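Polymerase cofactor VP35 (Reston ebolavirus, PDB 3L2A) serves as the viral polymerase cofactor in RNA synthesis and, through its RNA-binding interferon inhibitory domain, helps the virus evade the host interferon response. Local coordinates at residues H85-S88 with R89-P93; I35-I38 with G39-N43; F24-A27 with F28-L31. All coordinates share one frame; numbering follows the deposited sequence.

Along the chain interaction 3 comes first, then interaction 2, then interaction 1. Interactions 3 and 2 share helix 27-41: the first lies at its N-terminal start and the second at its C-terminal end, with centres about 17 Å apart and on opposite sides of the chain's centre. Interaction 1 belongs to the loop that leaves strand 83-85 of the mixed sheet, and its centre is about 24 Å from that of interaction 2. It lies nearer interaction 3, about 14 Å between centres, and meets it where P93 CB packs on G25 O at 3.3 Å. Near the helix start A27, Q30 and L31 pack on strands 113-118 and 124-128, so this end lies against the sheet.

Interaction 1 of 3, residues H85-S88 with R89-P93; sequences HIRS and RGDIP
D91 has its CG turned beside its own backbone N (chi1 -71°), which sends the carboxylate back over the chain toward R87 and S88. R87 extends its CG away from its backbone N (chi1 156°) and then bends at chi2 and chi3, folding the guanidinium round toward the same carboxylate. In this one of the two deposited conformers of R87, NH2 forms a salt bridge with D91 OD1 at 2.9 Å. The oxygen lies at the guanidinium's edge, close to its plane, whereas the nitrogen approaches from above the carboxylate; the two planes are 74° apart. The other carboxylate oxygen serves the backbone: S88 N donates to D91 OD2 at 3.0 Å from the anti side, tilted out of the carboxylate plane, and R87 N adds a weak, bent bond to D91 OD2 at 3.2 Å. Aspartate suits this place because its short side chain can collect two successive amides and still face a cation.

In the opposite sense, D91 N donates to S88 O at 3.1 Å, and the chain closes into the 3-10 turn of residues 89-91. This turn lies in the surface loop between strands 83-85 and 100-102, where the side-chain amide NE2 of Q97 hydrogen-bonds to R89 O in the turn and to I92 O just after it. G90 N makes a weak bond to S88 OG at 3.4 Å, a role for which serine's small hydroxyl is well placed.

Apart from these polar bonds, I86 and I92 meet with their side chains crossed at about a right angle. The methyl I86 CD1 presses on I92 CG1 at 3.3 Å, closer than usual for two carbons, and lies 3.6 Å from I92 CD1. Both isoleucines also touch F117 of strand 113-118, and I92 touches L100 as well.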
loop_
_atom_site.group_PDB
_atom_site.type_symbol
_atom_site.label_atom_id
_atom_site.label_comp_id
_atom_site.label_asym_id
_atom_site.label_seq_id
_atom_site.Cartn_x
_atom_site.Cartn_y
_atom_site.Cartn_z
ATOM N N HIS A 85 9.553 3.881 -10.808
ATOM C CA HIS A 85 10.721 3.629 -11.652
ATOM C C HIS A 85 11.969 3.394 -10.818
ATOM O O HIS A 85 12.300 4.207 -9.947
ATOM C CB HIS A 85 10.958 4.793 -12.608
ATOM C CG HIS A 85 9.899 4.936 -13.649
ATOM N ND1 HIS A 85 8.691 5.552 -13.402
ATOM C CD2 HIS A 85 9.864 4.538 -14.941
ATOM C CE1 HIS A 85 7.956 5.529 -14.500
ATOM N NE2 HIS A 85 8.646 4.919 -15.448
ATOM N N ILE A 86 12.661 2.286 -11.086
ATOM C CA ILE A 86 13.871 1.935 -10.334
ATOM C C ILE A 86 15.003 1.502 -11.257
ATOM O O ILE A 86 14.769 0.957 -12.352
ATOM C CB ILE A 86 13.635 0.839 -9.252
ATOM C CG1 ILE A 86 13.097 -0.444 -9.890
ATOM C CG2 ILE A 86 12.746 1.358 -8.086
ATOM C CD1 ILE A 86 13.209 -1.645 -8.999
ATOM N N ARG A 87 16.230 1.709 -10.788
ATOM C CA ARG A 87 17.442 1.516 -11.584
ATOM C C ARG A 87 17.928 0.056 -11.665
ATOM O O ARG A 87 18.514 -0.348 -12.676
ATOM C CB ARG A 87 18.523 2.476 -11.061
ATOM C CG ARG A 87 19.962 2.097 -11.306
ATOM C CD ARG A 87 20.836 2.632 -10.181
ATOM N NE ARG A 87 20.620 1.896 -8.935
ATOM C CZ ARG A 87 21.323 0.831 -8.563
ATOM N NH1 ARG A 87 22.303 0.369 -9.332
ATOM N NH2 ARG A 87 21.048 0.226 -7.416
ATOM N N SER A 88 17.687 -0.725 -10.604
ATOM C CA SER A 88 18.037 -2.155 -10.580
ATOM C C SER A 88 17.218 -2.913 -9.533
ATOM O O SER A 88 16.567 -2.301 -8.698
ATOM C CB SER A 88 19.525 -2.338 -10.258
ATOM O OG SER A 88 19.778 -2.042 -8.891
ATOM N N ARG A 89 17.268 -4.244 -9.585
ATOM C CA ARG A 89 16.547 -5.068 -8.603
ATOM C C ARG A 89 16.921 -4.716 -7.165
ATOM O O ARG A 89 16.059 -4.767 -6.260
ATOM C CB ARG A 89 16.786 -6.556 -8.865
ATOM C CG ARG A 89 15.918 -7.400 -7.969
ATOM C CD ARG A 89 16.195 -8.854 -8.089
ATOM N NE ARG A 89 15.418 -9.520 -7.047
ATOM C CZ ARG A 89 14.278 -10.178 -7.239
ATOM N NH1 ARG A 89 13.754 -10.297 -8.456
ATOM N NH2 ARG A 89 13.687 -10.750 -6.203
ATOM N N GLY A 90 18.181 -4.343 -6.960
ATOM C CA GLY A 90 18.714 -4.005 -5.635
ATOM C C GLY A 90 18.108 -2.770 -4.988
ATOM O O GLY A 90 18.287 -2.557 -3.785
ATOM N N ASP A 91 17.396 -1.963 -5.778
ATOM C CA ASP A 91 16.766 -0.744 -5.265
ATOM C C ASP A 91 15.462 -1.049 -4.545
ATOM O O ASP A 91 14.918 -0.192 -3.851
ATOM C CB ASP A 91 16.506 0.244 -6.397
ATOM C CG ASP A 91 17.779 0.859 -6.935
ATOM O OD1 ASP A 91 18.659 1.245 -6.130
ATOM O OD2 ASP A 91 17.894 0.971 -8.174
ATOM N N ILE A 92 14.946 -2.260 -4.747
ATOM C CA ILE A 92 13.731 -2.719 -4.063
ATOM C C ILE A 92 14.184 -3.194 -2.678
ATOM O O ILE A 92 15.120 -3.997 -2.577
ATOM C CB ILE A 92 13.085 -3.876 -4.851
ATOM C CG1 ILE A 92 12.618 -3.400 -6.235
ATOM C CG2 ILE A 92 11.958 -4.596 -4.011
ATOM C CD1 ILE A 92 12.202 -4.547 -7.153
ATOM N N PRO A 93 13.536 -2.715 -1.592
ATOM C CA PRO A 93 13.968 -3.072 -0.219
ATOM C C PRO A 93 14.068 -4.584 -0.008
ATOM O O PRO A 93 13.273 -5.337 -0.572
ATOM C CB PRO A 93 12.836 -2.521 0.652
ATOM C CG PRO A 93 12.299 -1.373 -0.132
ATOM C CD PRO A 93 12.347 -1.840 -1.575
#

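Interaction 2 of 3, residues I35-I38 with G39-N43; sequences ICKI and GKDNN
K37 and D41, one helical turn apart, make the charged part of this contact, a salt bridge of 2.8 Å between K37 NZ and D41 OD2. The lysine chain runs extended from a CG anti to the backbone N (chi1 -177°) and bends only at chi4, which brings the ammonium to the syn lone pair of OD2. Lysine's flexible chain can thus span the turn to reach the aspartate, and both charges sit at the exposed surface.

Backbone hydrogen bonds form the second group. G39 N, K40 N and D41 N bond in succession to I35 O, C36 O and K37 O, each four residues back, as in any α-helix. G39 is buried in the helix and carries no side chain.

The third group gathers on one carbonyl. I38 O receives a weak bond from N42 N at 3.1 Å and a straighter one from N42 ND2 at 2.9 Å, with the oxygen near the plane of the amide. The side chains of I38 and N42 lie side by side; I38 is buried against I75 and F76 of helix 75-78. Carbonyls lose their regular amide partners where a helix ends, and the asparagine amide here supplements a weakened one, an arrangement suited to the C-terminal end of helix 27-41.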
loop_
_atom_site.group_PDB
_atom_site.type_symbol
_atom_site.label_atom_id
_atom_site.label_comp_id
_atom_site.label_asym_id
_atom_site.label_seq_id
_atom_site.Cartn_x
_atom_site.Cartn_y
_atom_site.Cartn_z
ATOM N N ILE A 35 -1.260 3.716 -0.151
ATOM C CA ILE A 35 -2.607 4.079 0.368
ATOM C C ILE A 35 -2.633 5.534 0.760
ATOM O O ILE A 35 -3.600 6.256 0.453
ATOM C CB ILE A 35 -2.944 3.176 1.570
ATOM C CG1 ILE A 35 -3.285 1.763 1.049
ATOM C CG2 ILE A 35 -4.077 3.760 2.439
ATOM C CD1 ILE A 35 -3.485 0.708 2.203
ATOM N N CYS A 36 -1.595 5.994 1.465
ATOM C CA CYS A 36 -1.601 7.395 1.888
ATOM C C CYS A 36 -1.507 8.379 0.715
ATOM O O CYS A 36 -2.120 9.442 0.760
ATOM C CB CYS A 36 -0.519 7.696 2.926
ATOM S SG CYS A 36 -0.858 6.926 4.479
ATOM N N LYS A 37 -0.715 8.053 -0.299
ATOM C CA LYS A 37 -0.665 8.901 -1.504
ATOM C C LYS A 37 -2.031 8.957 -2.207
ATOM O O LYS A 37 -2.530 10.042 -2.552
ATOM C CB LYS A 37 0.411 8.385 -2.473
ATOM C CG LYS A 37 0.523 9.279 -3.688
ATOM C CD LYS A 37 1.797 9.035 -4.480
ATOM C CE LYS A 37 2.086 10.248 -5.369
ATOM N NZ LYS A 37 0.884 10.702 -6.108
ATOM N N ILE A 38 -2.654 7.795 -2.402
ATOM C CA ILE A 38 -3.944 7.760 -3.092
ATOM C C ILE A 38 -4.989 8.495 -2.219
ATOM O O ILE A 38 -5.798 9.289 -2.703
ATOM C CB ILE A 38 -4.346 6.302 -3.417
ATOM C CG1 ILE A 38 -3.495 5.800 -4.591
ATOM C CG2 ILE A 38 -5.835 6.232 -3.745
ATOM C CD1 ILE A 38 -3.433 4.277 -4.679
ATOM N N GLY A 39 -4.938 8.263 -0.916
ATOM C CA GLY A 39 -5.844 8.956 0.010
ATOM C C GLY A 39 -5.682 10.460 -0.057
ATOM O O GLY A 39 -6.665 11.205 -0.150
ATOM N N LYS A 40 -4.439 10.918 -0.039
ATOM C CA LYS A 40 -4.193 12.360 -0.076
ATOM C C LYS A 40 -4.714 12.949 -1.387
ATOM O O LYS A 40 -5.424 13.979 -1.365
ATOM C CB LYS A 40 -2.706 12.642 0.106
ATOM C CG LYS A 40 -2.348 14.130 0.106
ATOM C CD LYS A 40 -0.890 14.354 0.477
ATOM C CE LYS A 40 -0.650 15.843 0.677
ATOM N NZ LYS A 40 -0.586 16.557 -0.634
ATOM N N ASP A 41 -4.377 12.297 -2.510
ATOM C CA ASP A 41 -4.728 12.800 -3.855
ATOM C C ASP A 41 -6.237 12.838 -4.140
ATOM O O ASP A 41 -6.695 13.634 -4.978
ATOM C CB ASP A 41 -3.982 11.998 -4.940
ATOM C CG ASP A 41 -2.469 12.144 -4.850
ATOM O OD1 ASP A 41 -1.982 13.048 -4.137
ATOM O OD2 ASP A 41 -1.751 11.337 -5.489
ATOM N N ASN A 42 -7.010 12.037 -3.395
ATOM C CA ASN A 42 -8.448 11.873 -3.618
ATOM C C ASN A 42 -9.326 12.291 -2.439
ATOM O O ASN A 42 -10.543 12.020 -2.416
ATOM C CB ASN A 42 -8.713 10.432 -4.021
ATOM C CG ASN A 42 -8.113 10.118 -5.367
ATOM O OD1 ASN A 42 -8.648 10.547 -6.389
ATOM N ND2 ASN A 42 -6.971 9.422 -5.377
ATOM N N ASN A 43 -8.695 12.970 -1.477
ATOM C CA ASN A 43 -9.362 13.504 -0.287
ATOM C C ASN A 43 -10.094 12.427 0.519
ATOM O O ASN A 43 -11.202 12.650 1.031
ATOM C CB ASN A 43 -10.276 14.689 -0.644
ATOM C CG ASN A 43 -9.509 15.819 -1.288
ATOM O OD1 ASN A 43 -8.512 16.300 -0.737
ATOM N ND2 ASN A 43 -9.947 16.238 -2.477
#

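Interaction 3 of 3, residues F24-A27 with F28-L31; sequences FGTA and FHQL
F24 leads into the start of helix 27-41, where T26 and H29 form a capping box. The CA of F24 lies over one face of the H29 imidazole, 4.2 Å from its centroid, in a CH-pi contact. G25 follows with its N above the same ring, toward the rim; its positive phi is one a glycine takes up easily.

T26 is the N-cap. Its OG1 stands between the backbone N and the carbonyl carbon (chi1 74°), pointing at the helix start, where it accepts a bond from F28 N at 3.2 Å. In return T26 N donates to H29 ND1 at 3.3 Å; these are the two halves of the box, and both are weak. A threonine hydroxyl suits an N-cap because it can accept from an amide that has no preceding turn to serve it. The same OG1 shares a 2.7 Å hydrogen bond with H29 ND1, lying at the edge of the imidazole near its plane. Outside the segments, Y18 packs edge-to-face with that ring. T26 O receives Q30 N at 3.1 Å, in the carbonyl plane.

A27 opens the helix proper, small enough to be buried against L127 and I129. Its carbonyl takes the next bond, L31 N to A27 O at 2.9 Å.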
loop_
_atom_site.group_PDB
_atom_site.type_symbol
_atom_site.label_atom_id
_atom_site.label_comp_id
_atom_site.label_asym_id
_atom_site.label_seq_id
_atom_site.Cartn_x
_atom_site.Cartn_y
_atom_site.Cartn_z
ATOM N N PHE A 24 11.140 -3.293 8.552
ATOM C CA PHE A 24 11.297 -2.079 7.777
ATOM C C PHE A 24 11.350 -2.423 6.300
ATOM O O PHE A 24 11.827 -3.492 5.918
ATOM C CB PHE A 24 12.568 -1.341 8.201
ATOM C CG PHE A 24 13.832 -2.129 7.984
ATOM C CD1 PHE A 24 14.611 -1.912 6.849
ATOM C CD2 PHE A 24 14.253 -3.076 8.917
ATOM C CE1 PHE A 24 15.796 -2.625 6.637
ATOM C CE2 PHE A 24 15.437 -3.801 8.713
ATOM C CZ PHE A 24 16.206 -3.577 7.574
ATOM N N GLY A 25 10.848 -1.515 5.478
ATOM C CA GLY A 25 10.865 -1.705 4.026
ATOM C C GLY A 25 10.080 -2.944 3.599
ATOM O O GLY A 25 10.370 -3.542 2.575
ATOM N N THR A 26 9.082 -3.331 4.393
ATOM C CA THR A 26 8.269 -4.506 4.053
ATOM C C THR A 26 7.239 -4.118 3.015
ATOM O O THR A 26 7.039 -2.934 2.762
ATOM C CB THR A 26 7.536 -5.095 5.281
ATOM O OG1 THR A 26 6.430 -4.240 5.667
ATOM C CG2 THR A 26 8.527 -5.245 6.437
ATOM N N ALA A 27 6.559 -5.116 2.454
ATOM C CA ALA A 27 5.565 -4.866 1.432
ATOM C C ALA A 27 4.411 -4.036 2.034
ATOM O O ALA A 27 3.757 -3.266 1.337
ATOM C CB ALA A 27 5.050 -6.189 0.829
ATOM N N PHE A 28 4.196 -4.185 3.340
ATOM C CA PHE A 28 3.140 -3.413 4.019
ATOM C C PHE A 28 3.536 -1.971 4.260
ATOM O O PHE A 28 2.668 -1.074 4.224
ATOM C CB PHE A 28 2.710 -4.121 5.305
ATOM C CG PHE A 28 1.947 -5.373 5.030
ATOM C CD1 PHE A 28 0.599 -5.316 4.675
ATOM C CD2 PHE A 28 2.600 -6.612 5.037
ATOM C CE1 PHE A 28 -0.135 -6.475 4.374
ATOM C CE2 PHE A 28 1.897 -7.770 4.727
ATOM C CZ PHE A 28 0.537 -7.722 4.392
ATOM N N HIS A 29 4.823 -1.729 4.507
ATOM C CA HIS A 29 5.306 -0.341 4.542
ATOM C C HIS A 29 5.073 0.314 3.194
ATOM O O HIS A 29 4.588 1.447 3.127
ATOM C CB HIS A 29 6.770 -0.301 4.914
ATOM C CG HIS A 29 7.015 -0.638 6.353
ATOM N ND1 HIS A 29 7.253 -1.923 6.787
ATOM C CD2 HIS A 29 7.080 0.150 7.451
ATOM C CE1 HIS A 29 7.446 -1.915 8.096
ATOM N NE2 HIS A 29 7.332 -0.668 8.527
ATOM N N GLN A 30 5.377 -0.412 2.116
ATOM C CA GLN A 30 5.146 0.136 0.776
ATOM C C GLN A 30 3.650 0.376 0.556
ATOM O O GLN A 30 3.243 1.426 0.005
ATOM C CB GLN A 30 5.723 -0.765 -0.318
ATOM C CG GLN A 30 5.609 -0.152 -1.698
ATOM C CD GLN A 30 6.401 1.134 -1.844
ATOM O OE1 GLN A 30 5.832 2.208 -2.095
ATOM N NE2 GLN A 30 7.709 1.041 -1.672
ATOM N N LEU A 31 2.828 -0.572 1.019
ATOM C CA LEU A 31 1.363 -0.414 0.919
ATOM C C LEU A 31 0.840 0.801 1.658
ATOM O O LEU A 31 -0.031 1.491 1.132
ATOM C CB LEU A 31 0.640 -1.692 1.349
ATOM C CG LEU A 31 -0.882 -1.685 1.147
ATOM C CD1 LEU A 31 -1.355 -1.333 -0.277
ATOM C CD2 LEU A 31 -1.440 -3.002 1.609
#